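Local coordinates for protein (S)-imine reductase (Streptomyces sp. GF3546, PDB 4OQY) that reduces imines to amines with S selectivity, probably drawing hydride from NADPH bound to its Rossmann-fold domain, at residues H246-D250 with A251-T255; I175-T178 with T179-S182. All coordinates share one frame; numbering follows the deposited sequence.

Contact 1: residues H246-D250 with A251-T255; sequences HTHQD and AGVST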
loop_
_atom_site.group_PDB
_atom_site.type_symbol
_atom_site.label_atom_id
_atom_site.label_comp_id
_atom_site.label_asym_id
_atom_site.label_seq_id
_atom_site.Cartn_x
_atom_site.Cartn_y
_atom_site.Cartn_z
ATOM N N HIS B 246 0.579 -6.235 -17.615
ATOM C CA HIS B 246 1.395 -6.633 -18.728
ATOM C C HIS B 246 2.857 -6.385 -18.439
ATOM O O HIS B 246 3.687 -7.140 -18.865
ATOM C CB HIS B 246 0.954 -5.911 -19.988
ATOM C CG HIS B 246 -0.387 -6.351 -20.491
ATOM N ND1 HIS B 246 -1.189 -5.542 -21.260
ATOM C CD2 HIS B 246 -1.089 -7.490 -20.297
ATOM C CE1 HIS B 246 -2.311 -6.174 -21.552
ATOM N NE2 HIS B 246 -2.275 -7.364 -20.980
ATOM N N THR B 247 3.164 -5.327 -17.711
ATOM C CA THR B 247 4.552 -5.063 -17.313
ATOM C C THR B 247 5.147 -6.222 -16.522
ATOM O O THR B 247 6.249 -6.678 -16.817
ATOM C CB THR B 247 4.609 -3.770 -16.492
ATOM O OG1 THR B 247 4.138 -2.695 -17.309
ATOM C CG2 THR B 247 6.023 -3.486 -16.023
ATOM N N HIS B 248 4.410 -6.708 -15.526
ATOM C CA HIS B 248 4.871 -7.859 -14.752
ATOM C C HIS B 248 4.915 -9.161 -15.556
ATOM O O HIS B 248 5.850 -9.946 -15.406
ATOM C CB HIS B 248 4.054 -8.039 -13.477
ATOM C CG HIS B 248 4.220 -6.906 -12.517
ATOM N ND1 HIS B 248 5.317 -6.783 -11.691
ATOM C CD2 HIS B 248 3.473 -5.799 -12.310
ATOM C CE1 HIS B 248 5.216 -5.668 -10.991
ATOM N NE2 HIS B 248 4.104 -5.056 -11.345
ATOM N N GLN B 249 3.927 -9.381 -16.417
ATOM C CA GLN B 249 3.936 -10.543 -17.330
ATOM C C GLN B 249 5.165 -10.508 -18.227
ATOM O O GLN B 249 5.930 -11.456 -18.273
ATOM C CB GLN B 249 2.683 -10.554 -18.201
ATOM C CG GLN B 249 1.412 -10.799 -17.420
ATOM C CD GLN B 249 0.157 -10.737 -18.288
ATOM O OE1 GLN B 249 0.088 -9.967 -19.254
ATOM N NE2 GLN B 249 -0.850 -11.508 -17.920
ATOM N N ASP B 250 5.381 -9.373 -18.895
ATOM C CA ASP B 250 6.550 -9.185 -19.769
ATOM C C ASP B 250 7.883 -9.411 -19.032
ATOM O O ASP B 250 8.841 -9.922 -19.608
ATOM C CB ASP B 250 6.576 -7.765 -20.350
ATOM C CG ASP B 250 5.460 -7.497 -21.342
ATOM O OD1 ASP B 250 4.797 -8.453 -21.827
ATOM O OD2 ASP B 250 5.245 -6.300 -21.632
ATOM N N ALA B 251 7.939 -9.044 -17.757
ATOM C CA ALA B 251 9.186 -9.139 -17.003
ATOM C C ALA B 251 9.489 -10.563 -16.531
ATOM O O ALA B 251 10.604 -10.840 -16.106
ATOM C CB ALA B 251 9.159 -8.192 -15.822
ATOM N N GLY B 252 8.512 -11.464 -16.614
ATOM C CA GLY B 252 8.706 -12.843 -16.212
ATOM C C GLY B 252 8.600 -13.086 -14.722
ATOM O O GLY B 252 8.962 -14.152 -14.248
ATOM N N VAL B 253 8.104 -12.116 -13.972
ATOM C CA VAL B 253 7.973 -12.263 -12.527
ATOM C C VAL B 253 6.596 -12.822 -12.186
ATOM O O VAL B 253 5.775 -13.038 -13.067
ATOM C CB VAL B 253 8.211 -10.915 -11.794
ATOM C CG1 VAL B 253 9.624 -10.429 -12.043
ATOM C CG2 VAL B 253 7.192 -9.868 -12.205
ATOM N N SER B 254 6.354 -13.079 -10.906
ATOM C CA SER B 254 5.045 -13.574 -10.462
ATOM C C SER B 254 3.964 -12.599 -10.879
ATOM O O SER B 254 4.162 -11.391 -10.792
ATOM C CB SER B 254 5.024 -13.728 -8.934
ATOM O OG SER B 254 3.723 -14.000 -8.454
ATOM N N THR B 255 2.814 -13.120 -11.306
ATOM C CA THR B 255 1.680 -12.263 -11.610
ATOM C C THR B 255 0.481 -12.462 -10.701
ATOM O O THR B 255 -0.548 -11.873 -10.957
ATOM C CB THR B 255 1.219 -12.393 -13.070
ATOM O OG1 THR B 255 0.904 -13.748 -13.362
ATOM C CG2 THR B 255 2.289 -11.921 -13.994
#

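Contact 2: residues I175-T178 with T179-S182; sequences IFWT and TMLS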
loop_
_atom_site.group_PDB
_atom_site.type_symbol
_atom_site.label_atom_id
_atom_site.label_comp_id
_atom_site.label_asym_id
_atom_site.label_seq_id
_atom_site.Cartn_x
_atom_site.Cartn_y
_atom_site.Cartn_z
ATOM N N ILE B 175 -4.387 -4.083 4.790
ATOM C CA ILE B 175 -3.653 -3.025 4.133
ATOM C C ILE B 175 -2.147 -3.215 4.286
ATOM O O ILE B 175 -1.401 -3.047 3.320
ATOM C CB ILE B 175 -4.082 -1.663 4.690
ATOM C CG1 ILE B 175 -5.538 -1.403 4.309
ATOM C CG2 ILE B 175 -3.160 -0.554 4.193
ATOM C CD1 ILE B 175 -6.177 -0.260 5.073
ATOM N N PHE B 176 -1.691 -3.560 5.487
ATOM C CA PHE B 176 -0.258 -3.713 5.738
ATOM C C PHE B 176 0.376 -4.802 4.888
ATOM O O PHE B 176 1.356 -4.553 4.190
ATOM C CB PHE B 176 0.022 -4.041 7.187
ATOM C CG PHE B 176 1.463 -4.115 7.484
ATOM C CD1 PHE B 176 2.190 -2.941 7.643
ATOM C CD2 PHE B 176 2.120 -5.314 7.573
ATOM C CE1 PHE B 176 3.543 -2.982 7.893
ATOM C CE2 PHE B 176 3.481 -5.350 7.846
ATOM C CZ PHE B 176 4.187 -4.188 7.999
ATOM N N TRP B 177 -0.201 -6.012 4.924
ATOM C CA TRP B 177 0.390 -7.130 4.186
ATOM C C TRP B 177 0.267 -6.972 2.671
ATOM O O TRP B 177 1.185 -7.314 1.936
ATOM C CB TRP B 177 -0.205 -8.465 4.612
ATOM C CG TRP B 177 0.107 -8.883 6.016
ATOM C CD1 TRP B 177 -0.798 -9.229 6.960
ATOM C CD2 TRP B 177 1.406 -9.026 6.635
ATOM N NE1 TRP B 177 -0.165 -9.569 8.127
ATOM C CE2 TRP B 177 1.188 -9.453 7.958
ATOM C CE3 TRP B 177 2.720 -8.867 6.192
ATOM C CZ2 TRP B 177 2.234 -9.712 8.847
ATOM C CZ3 TRP B 177 3.755 -9.124 7.071
ATOM C CH2 TRP B 177 3.505 -9.541 8.387
ATOM N N THR B 178 -0.867 -6.462 2.215
ATOM C CA THR B 178 -1.052 -6.236 0.800
ATOM C C THR B 178 -0.054 -5.196 0.280
ATOM O O THR B 178 0.537 -5.365 -0.777
ATOM C CB THR B 178 -2.513 -5.860 0.479
ATOM O OG1 THR B 178 -3.385 -6.849 1.038
ATOM C CG2 THR B 178 -2.728 -5.815 -0.999
ATOM N N THR B 179 0.146 -4.129 1.031
ATOM C CA THR B 179 1.062 -3.095 0.617
ATOM C C THR B 179 2.480 -3.626 0.636
ATOM O O THR B 179 3.256 -3.398 -0.292
ATOM C CB THR B 179 0.941 -1.890 1.540
ATOM O OG1 THR B 179 -0.407 -1.436 1.512
ATOM C CG2 THR B 179 1.859 -0.783 1.090
ATOM N N MET B 180 2.793 -4.377 1.680
ATOM C CA MET B 180 4.090 -5.002 1.773
ATOM C C MET B 180 4.362 -5.886 0.551
ATOM O O MET B 180 5.441 -5.831 -0.023
ATOM C CB MET B 180 4.221 -5.806 3.064
ATOM C CG MET B 180 5.428 -6.720 3.073
ATOM S SD MET B 180 5.870 -7.363 4.705
ATOM C CE MET B 180 6.130 -9.071 4.341
ATOM N N LEU B 181 3.401 -6.692 0.118
ATOM C CA LEU B 181 3.665 -7.504 -1.057
ATOM C C LEU B 181 3.838 -6.657 -2.311
ATOM O O LEU B 181 4.629 -7.002 -3.155
ATOM C CB LEU B 181 2.592 -8.598 -1.272
ATOM C CG LEU B 181 2.611 -9.749 -0.258
ATOM C CD1 LEU B 181 1.639 -10.873 -0.634
ATOM C CD2 LEU B 181 4.009 -10.326 -0.113
ATOM N N SER B 182 3.103 -5.563 -2.448
ATOM C CA SER B 182 3.219 -4.741 -3.653
ATOM C C SER B 182 4.614 -4.104 -3.722
ATOM O O SER B 182 5.185 -3.920 -4.790
ATOM C CB SER B 182 2.129 -3.680 -3.697
ATOM O OG SER B 182 2.377 -2.605 -2.820
#

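Contact 1: residues H246-D250 with A251-T255
A Schellman motif ends helix 234-251 here, with Gly252 and Val253 turning their backbone N-H groups back onto the last helical turn at His248 and Gln249. Gly252 N bonds Gln249 O at 3.1 Å, the 5→2 bond of the motif. His248 O gathers three weak bonds, from the N atoms of Ala251, Gly252 and Val253, none of them short; the one from Val253, five residues on, is the 6→1 bond. Ala251 N is held more firmly by Thr247 O at 3.1 Å. Gly252 has a positive phi (81°), a backbone conformation to which glycine is well suited.

Side chains pack against the turn. One methyl of Val253, CG2, comes in the plane of the His248 imidazole at its edge and lies 3.6 Å from His248 ND1, while also resting against His248 CB. On the far side of the ring NE2 is hydrogen-bonded to Thr174 OG1 of the second subunit, which should restrict rotation of the imidazole. Gln185 and Leu189 of helix 163-192 touch the same histidine, so it meets both that helix of its own chain and the second subunit. Ser254 O accepts a bond from Gln185 NE2 before Thr255 takes the N-cap position of helix 256-270, though its side chain makes no capping bond. With its CG2 anti to the carbonyl carbon, Thr255 reaches back across the extended Gln249 side chain at about a right angle, its methyl CG2 3.7 Å from Gln249 CG.

Contact 2: residues I175-T178 with T179-S182
Thr179 carries OG1 anti to its carbonyl carbon (chi1 -58°), which swings the hydroxyl back along the helix to donate to Ile175 O at 2.6 Å. Met180 instead has CG anti to the backbone N (chi1 167°), and a bend at chi3 lays SD and CE alongside Trp177. Ile175 O thus accepts twice, from Thr179 OG1 and from Thr179 N at 3.0 Å, the two donors arriving from opposite faces of the carbonyl plane. With an alanine in place of Thr179, the carbonyl face that the hydroxyl occupies would probably be left without a partner from this turn. All this lies midway along helix 163-192, the long helix joining the Rossmann domain to the C-terminal domain, whose backbone N-H(i+4) to O(i) bonds continue regularly, as from Met180 N to Phe176 O.

Met180 SD makes Met-aromatic contacts with two rings: it sits at the edge of the Trp177 six-membered ring, 4.8 Å from the centroid, with Met180 CE 3.6 Å from Trp177 CZ3; toward Phe176 it comes obliquely, 4.4 Å from Phe176 CE2. The second subunit also reaches these aromatics: its Ser240 OG bonds Trp177 NE1, its Phe214 meets Phe176, and its Phe265 and Phe278 meet Trp177, all three edge-to-face. Ser182, three residues beyond Thr179, donates its OG to Thr179 O at 2.8 Å.

Overall arrangement
From the N terminus, the chain first completes the Rossmann domain and then enters helix 163-192, where contact 2 lies. Contact 1 follows much later, at the end of helix 234-251 and the turn into helix 256-270. The two are in series, neither nested nor crossed. Contact 2 closes no loop, being continuous helix, whereas contact 1 turns the chain from one C-terminal-domain helix into the next. Their centres lie about 18 Å apart and their nearest atoms about 6 Å, so they do not meet directly. Helix 163-192 links them, since its later residues Gln185, Leu189 and Ala192 pack against contact 1. Both contacts also meet the second subunit, placing them at the dimer interface.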